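Local coordinates for beta-glucosidase (Pseudoalteromonas sp., PDB 3F95), which is probably a beta-glucosidase that splits glucose from beta-glucans, the piece described here being its extra C-terminal beta-sandwich domain, at residues 90-96 and 161-167; 101-105 and 116-122. All blocks are in the same frame, centred on the assembly; numbering follows the deposited sequence. Where two conformers were deposited one is given.

Contact 1. Residues 90-96 and 161-167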
ATOM      1  N   LEU A  90       5.481  -1.927  -5.714  1.00 16.33           N
ATOM      2  CA  LEU A  90       5.788  -2.101  -4.300  1.00 16.22           C
ATOM      3  C   LEU A  90       6.230  -3.532  -4.059  1.00 15.99           C
ATOM      4  O   LEU A  90       5.947  -4.407  -4.868  1.00 15.83           O
ATOM      5  CB  LEU A  90       4.561  -1.777  -3.423  1.00 16.98           C
ATOM      6  CG  LEU A  90       3.341  -2.730  -3.498  1.00 17.58           C
ATOM      7  CD1 LEU A  90       2.411  -2.565  -2.275  1.00 22.56           C
ATOM      8  CD2 LEU A  90       2.552  -2.535  -4.745  1.00 21.21           C
ATOM      9  N   LYS A  91       6.945  -3.774  -2.973  1.00 15.24           N
ATOM     10  CA  LYS A  91       7.153  -5.148  -2.536  1.00 15.50           C
ATOM     11  C   LYS A  91       6.156  -5.430  -1.405  1.00 15.10           C
ATOM     12  O   LYS A  91       5.893  -4.562  -0.566  1.00 14.86           O
ATOM     13  CB  LYS A  91       8.598  -5.369  -2.082  1.00 15.58           C
ATOM     14  CG  LYS A  91       9.619  -5.097  -3.222  1.00 17.11           C
ATOM     15  CD  LYS A  91      11.054  -5.333  -2.764  1.00 17.59           C
ATOM     16  CE  LYS A  91      12.050  -5.106  -3.933  1.00 19.58           C
ATOM     17  NZ  LYS A  91      12.028  -3.667  -4.345  1.00 20.34           N
ATOM     18  N   MET A  92       5.575  -6.620  -1.423  1.00 14.78           N
ATOM     19  CA  MET A  92       4.606  -7.013  -0.384  1.00 14.57           C
ATOM     20  C   MET A  92       4.864  -8.456   0.019  1.00 14.03           C
ATOM     21  O   MET A  92       5.283  -9.274  -0.823  1.00 12.84           O
ATOM     22  CB  MET A  92       3.186  -6.846  -0.912  1.00 14.06           C
ATOM     23  CG  MET A  92       2.086  -7.185   0.108  1.00 15.47           C
ATOM     24  SD  MET A  92       0.426  -7.119  -0.545  1.00 16.87           S
ATOM     25  CE  MET A  92       0.218  -5.345  -0.703  1.00 17.63           C
ATOM     26  N   ARG A  93       4.630  -8.776   1.297  1.00 13.08           N
ATOM     27  CA  ARG A  93       4.628 -10.149   1.778  0.50 12.19           C
ATOM     28  C   ARG A  93       3.331 -10.308   2.577  1.00 14.21           C
ATOM     29  O   ARG A  93       3.051  -9.494   3.469  1.00 14.40           O
ATOM     30  CB  ARG A  93       5.832 -10.375   2.694  0.50 11.44           C
ATOM     31  CG  ARG A  93       5.881 -11.740   3.364  0.50 11.16           C
ATOM     32  CD  ARG A  93       7.113 -11.867   4.264  0.50 11.65           C
ATOM     33  NE  ARG A  93       6.995 -10.943   5.400  0.50 13.37           N
ATOM     34  CZ  ARG A  93       7.964 -10.636   6.259  0.50 15.72           C
ATOM     35  NH1 ARG A  93       9.174 -11.171   6.144  0.50 16.34           N
ATOM     36  NH2 ARG A  93       7.716  -9.777   7.245  0.50 14.41           N
ATOM     37  N   ILE A  94       2.529 -11.317   2.267  1.00 13.39           N
ATOM     38  CA  ILE A  94       1.300 -11.522   3.036  1.00 14.59           C
ATOM     39  C   ILE A  94       1.534 -12.728   3.926  1.00 15.67           C
ATOM     40  O   ILE A  94       1.500 -13.865   3.448  1.00 15.86           O
ATOM     41  CB  ILE A  94       0.076 -11.710   2.121  1.00 14.95           C
ATOM     42  CG1 ILE A  94      -0.073 -10.478   1.202  1.00 14.18           C
ATOM     43  CG2 ILE A  94      -1.230 -11.966   2.965  1.00 15.50           C
ATOM     44  CD1 ILE A  94      -1.285 -10.596   0.252  1.00 14.90           C
ATOM     45  N   ASP A  95       1.810 -12.478   5.205  1.00 15.37           N
ATOM     46  CA  ASP A  95       2.075 -13.593   6.124  1.00 16.66           C
ATOM     47  C   ASP A  95       0.825 -14.212   6.742  1.00 16.93           C
ATOM     48  O   ASP A  95       0.840 -15.370   7.145  1.00 16.18           O
ATOM     49  CB  ASP A  95       3.098 -13.216   7.176  1.00 18.05           C
ATOM     50  CG  ASP A  95       2.660 -12.038   7.988  1.00 20.93           C
ATOM     51  OD1 ASP A  95       2.501 -10.939   7.411  1.00 24.82           O
ATOM     52  OD2 ASP A  95       2.488 -12.205   9.208  1.00 26.94           O
ATOM     53  N   LYS A  96      -0.274 -13.467   6.773  1.00 16.52           N
ATOM     54  CA  LYS A  96      -1.551 -14.100   7.078  1.00 17.30           C
ATOM     55  C   LYS A  96      -2.620 -13.559   6.162  1.00 17.02           C
ATOM     56  O   LYS A  96      -2.964 -12.378   6.244  1.00 15.99           O
ATOM     57  CB  LYS A  96      -1.942 -13.929   8.555  1.00 17.06           C
ATOM     58  CG  LYS A  96      -3.292 -14.582   8.891  1.00 17.74           C
ATOM     59  CD  LYS A  96      -3.671 -14.451  10.363  1.00 20.07           C
ATOM     60  CE  LYS A  96      -4.084 -13.036  10.714  1.00 23.23           C
ATOM     61  NZ  LYS A  96      -4.770 -12.938  12.037  1.00 23.77           N
ATOM     62  N   LEU A 161      -5.854  -9.595   8.876  1.00 14.60           N
ATOM     63  CA  LEU A 161      -4.857  -9.620   7.784  1.00 13.71           C
ATOM     64  C   LEU A 161      -3.504  -9.289   8.384  1.00 12.98           C
ATOM     65  O   LEU A 161      -3.420  -8.502   9.318  1.00 12.96           O
ATOM     66  CB  LEU A 161      -5.179  -8.524   6.756  1.00 13.43           C
ATOM     67  CG  LEU A 161      -4.178  -8.204   5.617  1.00 12.78           C
ATOM     68  CD1 LEU A 161      -3.988  -9.445   4.697  1.00 13.03           C
ATOM     69  CD2 LEU A 161      -4.727  -7.043   4.819  1.00 14.45           C
ATOM     70  N   SER A 162      -2.455  -9.922   7.863  1.00 12.01           N
ATOM     71  CA  SER A 162      -1.098  -9.546   8.218  0.50 11.41           C
ATOM     72  C   SER A 162      -0.216  -9.521   6.967  1.00 12.87           C
ATOM     73  O   SER A 162      -0.100 -10.526   6.240  1.00 12.63           O
ATOM     74  CB  SER A 162      -0.543 -10.500   9.282  0.50 11.56           C
ATOM     75  OG  SER A 162       0.764 -10.119   9.648  0.50 13.93           O
ATOM     76  N   LEU A 163       0.449  -8.386   6.754  1.00 12.12           N
ATOM     77  CA  LEU A 163       1.309  -8.233   5.596  1.00 12.55           C
ATOM     78  C   LEU A 163       2.368  -7.197   5.894  1.00 13.02           C
ATOM     79  O   LEU A 163       2.320  -6.535   6.917  1.00 12.64           O
ATOM     80  CB  LEU A 163       0.501  -7.847   4.351  1.00 12.12           C
ATOM     81  CG  LEU A 163      -0.374  -6.569   4.392  1.00 13.19           C
ATOM     82  CD1 LEU A 163       0.407  -5.259   4.406  1.00 14.10           C
ATOM     83  CD2 LEU A 163      -1.393  -6.592   3.261  1.00 12.57           C
ATOM     84  N   ALA A 164       3.320  -7.080   4.980  1.00 13.04           N
ATOM     85  CA  ALA A 164       4.357  -6.064   5.097  1.00 13.23           C
ATOM     86  C   ALA A 164       4.567  -5.471   3.726  1.00 13.42           C
ATOM     87  O   ALA A 164       4.316  -6.131   2.723  1.00 12.63           O
ATOM     88  CB  ALA A 164       5.612  -6.656   5.611  1.00 14.08           C
ATOM     89  N   ILE A 165       5.015  -4.218   3.694  1.00 12.60           N
ATOM     90  CA  ILE A 165       5.174  -3.455   2.456  1.00 14.05           C
ATOM     91  C   ILE A 165       6.562  -2.813   2.482  1.00 13.42           C
ATOM     92  O   ILE A 165       7.031  -2.418   3.536  1.00 13.57           O
ATOM     93  CB  ILE A 165       4.075  -2.362   2.377  1.00 14.87           C
ATOM     94  CG1 ILE A 165       2.697  -3.012   2.141  1.00 17.58           C
ATOM     95  CG2 ILE A 165       4.351  -1.368   1.242  1.00 18.46           C
ATOM     96  CD1 ILE A 165       1.538  -2.104   2.567  1.00 20.08           C
ATOM     97  N   ALA A 166       7.207  -2.718   1.320  1.00 13.15           N
ATOM     98  CA  ALA A 166       8.461  -1.998   1.184  1.00 13.31           C
ATOM     99  C   ALA A 166       8.594  -1.442  -0.228  1.00 13.24           C
ATOM    100  O   ALA A 166       7.926  -1.908  -1.141  1.00 12.88           O
ATOM    101  CB  ALA A 166       9.626  -2.919   1.481  1.00 13.15           C
ATOM    102  N   ASP A 167       9.477  -0.460  -0.392  1.00 13.87           N
ATOM    103  CA  ASP A 167       9.981  -0.073  -1.711  1.00 14.64           C
ATOM    104  C   ASP A 167       8.839   0.330  -2.647  1.00 14.52           C
ATOM    105  O   ASP A 167       8.639  -0.247  -3.755  1.00 16.35           O
ATOM    106  CB  ASP A 167      10.807  -1.225  -2.325  1.00 15.46           C
ATOM    107  CG  ASP A 167      12.151  -1.472  -1.619  1.00 18.62           C
ATOM    108  OD1 ASP A 167      12.554  -0.745  -0.674  1.00 22.66           O
ATOM    109  OD2 ASP A 167      12.840  -2.430  -2.044  1.00 21.42           O
TER
HETATM  110  O   HOH W   1       9.711  -2.433  -5.452  1.00 22.25           O
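Met-92 and Ile-165 face each other as a non-hydrogen-bonded pair in an antiparallel ladder inside one sheet of the beta-sandwich, a domain assigned to the galactose-binding-like class. Strand 90-94 runs against strand 161-167 at 159°, and the backbone pairs Lys-91 with Ala-166 and Arg-93 with Ala-164 each close a two-bond ring. The side of the ladder that carries Leu-90, Met-92, Ile-94, Leu-161, Leu-163 and Ile-165 is buried and apolar. Leu-90 CD1 meets Ile-165 CG2 at 4.2 Å, Met-92 SD lies near Leu-163 CD2, and Ile-94 CG2 touches Leu-161 CD1 at 4.1 Å; Ile-156 of strand 149-158, in the other sheet, packs on Met-92, Leu-161 and Ile-165.

On the other side Ala-164 and Ala-166 are buried too, but Lys-91, Arg-93 and Asp-167 are partly open to solvent. Arg-93 NH2 comes to 4.1 Å from Ala-164 CB, and Trp-131 packs on both residues. Lys-91 stretches out until a turn at its last torsion (chi4 65°) brings NZ to the anti lone pair of Asp-167 OD2, a 2.7 Å salt bridge. A water accepts from the same NZ. A methionine in place of Lys-91 would probably leave the Asp-167 carboxylate without its countercharge and free to turn. At the far end a classic beta bulge sets two residues, Asp-95 and Lys-96, against the single Ser-162, and Lys-96 N bonds Ser-162 O at 3.0 Å, almost perfectly straight at 179°.

Contact 2. Residues 101-105 and 116-122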
ATOM      1  N   GLY A 101     -11.447 -11.365   3.532  1.00 23.33           N
ATOM      2  CA  GLY A 101     -11.097 -10.619   2.354  1.00 20.51           C
ATOM      3  C   GLY A 101     -10.450  -9.286   2.683  1.00 19.03           C
ATOM      4  O   GLY A 101     -10.457  -8.833   3.831  1.00 17.95           O
ATOM      5  N   ALA A 102      -9.929  -8.653   1.642  1.00 18.01           N
ATOM      6  CA  ALA A 102      -9.265  -7.359   1.733  1.00 16.80           C
ATOM      7  C   ALA A 102      -9.281  -6.691   0.371  1.00 17.46           C
ATOM      8  O   ALA A 102      -9.326  -7.373  -0.651  1.00 16.21           O
ATOM      9  CB  ALA A 102      -7.821  -7.535   2.219  1.00 16.93           C
ATOM     10  N   ASN A 103      -9.232  -5.358   0.376  1.00 17.15           N
ATOM     11  CA  ASN A 103      -9.299  -4.521  -0.814  1.00 18.34           C
ATOM     12  C   ASN A 103      -8.004  -3.750  -0.907  1.00 16.96           C
ATOM     13  O   ASN A 103      -7.557  -3.157   0.084  1.00 15.96           O
ATOM     14  CB  ASN A 103     -10.457  -3.524  -0.653  1.00 18.68           C
ATOM     15  CG  ASN A 103     -10.781  -2.739  -1.919  1.00 23.89           C
ATOM     16  OD1 ASN A 103     -11.447  -1.698  -1.834  1.00 27.30           O
ATOM     17  ND2 ASN A 103     -10.375  -3.240  -3.087  1.00 27.15           N
ATOM     18  N   LEU A 104      -7.382  -3.783  -2.080  1.00 17.21           N
ATOM     19  CA  LEU A 104      -6.232  -2.927  -2.376  1.00 17.05           C
ATOM     20  C   LEU A 104      -6.637  -1.839  -3.366  1.00 17.74           C
ATOM     21  O   LEU A 104      -6.942  -2.131  -4.523  1.00 17.75           O
ATOM     22  CB  LEU A 104      -5.063  -3.769  -2.943  1.00 17.43           C
ATOM     23  CG  LEU A 104      -3.917  -2.991  -3.596  1.00 17.69           C
ATOM     24  CD1 LEU A 104      -3.242  -2.039  -2.561  1.00 18.38           C
ATOM     25  CD2 LEU A 104      -2.889  -3.968  -4.223  1.00 18.74           C
ATOM     26  N   GLN A 105      -6.675  -0.586  -2.907  1.00 17.42           N
ATOM     27  CA  GLN A 105      -7.037   0.527  -3.779  1.00 17.70           C
ATOM     28  C   GLN A 105      -5.788   1.356  -4.109  1.00 17.18           C
ATOM     29  O   GLN A 105      -4.901   1.503  -3.263  1.00 17.64           O
ATOM     30  CB  GLN A 105      -8.173   1.362  -3.130  1.00 17.63           C
ATOM     31  CG  GLN A 105      -9.542   0.685  -3.209  1.00 18.03           C
ATOM     32  CD  GLN A 105     -10.596   1.352  -2.323  1.00 19.76           C
ATOM     33  OE1 GLN A 105     -10.427   1.487  -1.107  1.00 21.04           O
ATOM     34  NE2 GLN A 105     -11.712   1.735  -2.935  1.00 22.27           N
ATOM     35  N   ASP A 116      -8.956  -0.755  -8.195  1.00 21.32           N
ATOM     36  CA  ASP A 116      -9.645  -1.337  -7.063  1.00 21.80           C
ATOM     37  C   ASP A 116      -9.504  -2.861  -7.186  1.00 21.25           C
ATOM     38  O   ASP A 116     -10.143  -3.480  -8.050  1.00 21.35           O
ATOM     39  CB  ASP A 116     -11.112  -0.894  -7.084  1.00 22.73           C
ATOM     40  CG  ASP A 116     -11.845  -1.200  -5.785  1.00 28.12           C
ATOM     41  OD1 ASP A 116     -12.688  -0.362  -5.366  1.00 33.86           O
ATOM     42  OD2 ASP A 116     -11.602  -2.263  -5.179  1.00 31.88           O
ATOM     43  N   ILE A 117      -8.637  -3.461  -6.366  1.00 18.82           N
ATOM     44  CA  ILE A 117      -8.237  -4.857  -6.582  1.00 18.47           C
ATOM     45  C   ILE A 117      -8.590  -5.662  -5.348  1.00 18.71           C
ATOM     46  O   ILE A 117      -8.094  -5.351  -4.276  1.00 17.83           O
ATOM     47  CB  ILE A 117      -6.686  -4.957  -6.835  1.00 18.23           C
ATOM     48  CG1 ILE A 117      -6.299  -4.189  -8.110  1.00 18.59           C
ATOM     49  CG2 ILE A 117      -6.195  -6.449  -6.811  1.00 18.36           C
ATOM     50  CD1 ILE A 117      -4.809  -3.896  -8.245  1.00 17.87           C
ATOM     51  N   ASP A 118      -9.410  -6.714  -5.487  1.00 18.22           N
ATOM     52  CA  ASP A 118      -9.640  -7.619  -4.355  1.00 17.94           C
ATOM     53  C   ASP A 118      -8.399  -8.485  -4.090  1.00 16.99           C
ATOM     54  O   ASP A 118      -7.709  -8.936  -5.045  1.00 16.61           O
ATOM     55  CB  ASP A 118     -10.832  -8.540  -4.606  1.00 18.93           C
ATOM     56  CG  ASP A 118     -12.105  -7.778  -4.874  1.00 23.98           C
ATOM     57  OD1 ASP A 118     -12.397  -6.804  -4.131  1.00 26.02           O
ATOM     58  OD2 ASP A 118     -12.801  -8.167  -5.830  1.00 29.68           O
ATOM     59  N   PHE A 119      -8.114  -8.746  -2.822  1.00 15.55           N
ATOM     60  CA  PHE A 119      -6.979  -9.634  -2.523  1.00 15.30           C
ATOM     61  C   PHE A 119      -7.123 -11.011  -3.172  1.00 16.05           C
ATOM     62  O   PHE A 119      -6.117 -11.632  -3.519  1.00 15.71           O
ATOM     63  CB  PHE A 119      -6.707  -9.750  -1.016  1.00 15.45           C
ATOM     64  CG  PHE A 119      -5.761  -8.670  -0.496  1.00 12.44           C
ATOM     65  CD1 PHE A 119      -6.004  -7.318  -0.749  1.00 14.91           C
ATOM     66  CD2 PHE A 119      -4.625  -9.008   0.222  1.00 14.25           C
ATOM     67  CE1 PHE A 119      -5.112  -6.315  -0.277  1.00 14.79           C
ATOM     68  CE2 PHE A 119      -3.739  -8.007   0.703  1.00 15.35           C
ATOM     69  CZ  PHE A 119      -3.994  -6.669   0.435  1.00 12.60           C
ATOM     70  N   SER A 120      -8.356 -11.475  -3.344  1.00 16.43           N
ATOM     71  CA  SER A 120      -8.590 -12.790  -3.977  1.00 17.53           C
ATOM     72  C   SER A 120      -7.967 -12.871  -5.373  1.00 17.40           C
ATOM     73  O   SER A 120      -7.584 -13.953  -5.817  1.00 18.58           O
ATOM     74  CB  SER A 120     -10.093 -13.086  -4.045  1.00 16.86           C
ATOM     75  OG  SER A 120     -10.762 -12.089  -4.789  1.00 19.65           O
ATOM     76  N   SER A 121      -7.883 -11.739  -6.060  1.00 17.28           N
ATOM     77  CA  SER A 121      -7.359 -11.682  -7.430  1.00 18.06           C
ATOM     78  C   SER A 121      -5.877 -12.032  -7.550  1.00 17.14           C
ATOM     79  O   SER A 121      -5.433 -12.385  -8.638  1.00 16.58           O
ATOM     80  CB  SER A 121      -7.606 -10.321  -8.073  1.00 19.23           C
ATOM     81  OG  SER A 121      -6.738  -9.330  -7.536  1.00 19.12           O
ATOM     82  N   PHE A 122      -5.115 -11.867  -6.464  1.00 16.57           N
ATOM     83  CA  PHE A 122      -3.692 -12.244  -6.476  1.00 15.61           C
ATOM     84  C   PHE A 122      -3.265 -13.072  -5.273  1.00 15.06           C
ATOM     85  O   PHE A 122      -2.068 -13.171  -4.985  1.00 14.73           O
ATOM     86  CB  PHE A 122      -2.764 -11.013  -6.687  1.00 14.56           C
ATOM     87  CG  PHE A 122      -2.822  -9.969  -5.558  1.00 15.26           C
ATOM     88  CD1 PHE A 122      -1.715  -9.761  -4.739  1.00 15.65           C
ATOM     89  CD2 PHE A 122      -3.971  -9.196  -5.353  1.00 15.03           C
ATOM     90  CE1 PHE A 122      -1.736  -8.780  -3.705  1.00 17.28           C
ATOM     91  CE2 PHE A 122      -4.021  -8.239  -4.318  1.00 15.33           C
ATOM     92  CZ  PHE A 122      -2.895  -8.030  -3.507  1.00 14.36           C
TER
HETATM   93  O   HOH W   2     -12.361   2.675  -5.734  1.00 45.64           O
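Leu-104, Phe-119 and Ala-102 bury the largest areas where the two arms of a beta hairpin, strands 102-108 and 113-118, pair antiparallel. Leu-104 lies opposite Ile-117 in a hydrogen-bonded pair: Leu-104 N gives a nearly straight bond to Ile-117 O at 2.8 Å, and Ile-117 N returns one to Leu-104 O. The first two torsions of the leucine (chi1 166°, CG anti to the backbone N, and chi2 61°) together direct CD2 to Phe-122 CZ, 4.1 Å away, the two side chains meeting at about a right angle. Its CB packs against Phe-119 CE1.

Past Asp-118 the chain leaves the strand, and 119-121 take helical backbone angles. Phe-119 N still bonds Ala-102 O at 2.8 Å, which draws the phenylalanine against the start of the other arm. Its ring is held between two groups. Ala-102 CB makes a CH-pi contact with one face, 3.7 Å from the centroid and 21° off the normal, while Phe-122 CZ sits over the centre of the opposite face. Asp-118 O accepts from both N and OG of Ser-121, and Phe-122 N bonds Phe-119 O; together these hold the turn that brings Phe-122 back.

The other side of the hairpin is polar. Asn-103 ND2 reaches Asp-116 OD2 at 2.6 Å, coming from above the carboxylate plane, and gives a weak second bond to Ile-117 O. Gln-105 lies alongside Asp-116, pointing the same way; a water joins Gln-105 NE2 to Asp-116 OD1 and backs up a weak direct bond.

Strand 102-108 pairs on through Asn-103 and Gln-105 with strand 149-158, whose Ile-156 packs on Leu-104 and Phe-119. Strand 132-137 of the other sheet meets the apolar side, with Ile-136 on Leu-104 and Ile-117 and Leu-134 on Phe-122.

Contact 1 belongs to the mixed sheet and contact 2 to the antiparallel sheet, so the two join different strands and meet across the sandwich interior. Contact 1 is the more buried, its ladder flanked by strands on both sides, whereas the 101-105 and 116-122 pairing is only partly buried. Aliphatic and thioether groups line the inner face of the first; aromatic rings add to that of the second. Phe-119 CE2 bridges them, 3.6 Å from Ile-94 CD1, and Leu-161 CD2 packs on Ala-102 CB. Polar chemistry differs too: a lysine-aspartate salt bridge in contact 1, amide-carboxylate bonds in contact 2.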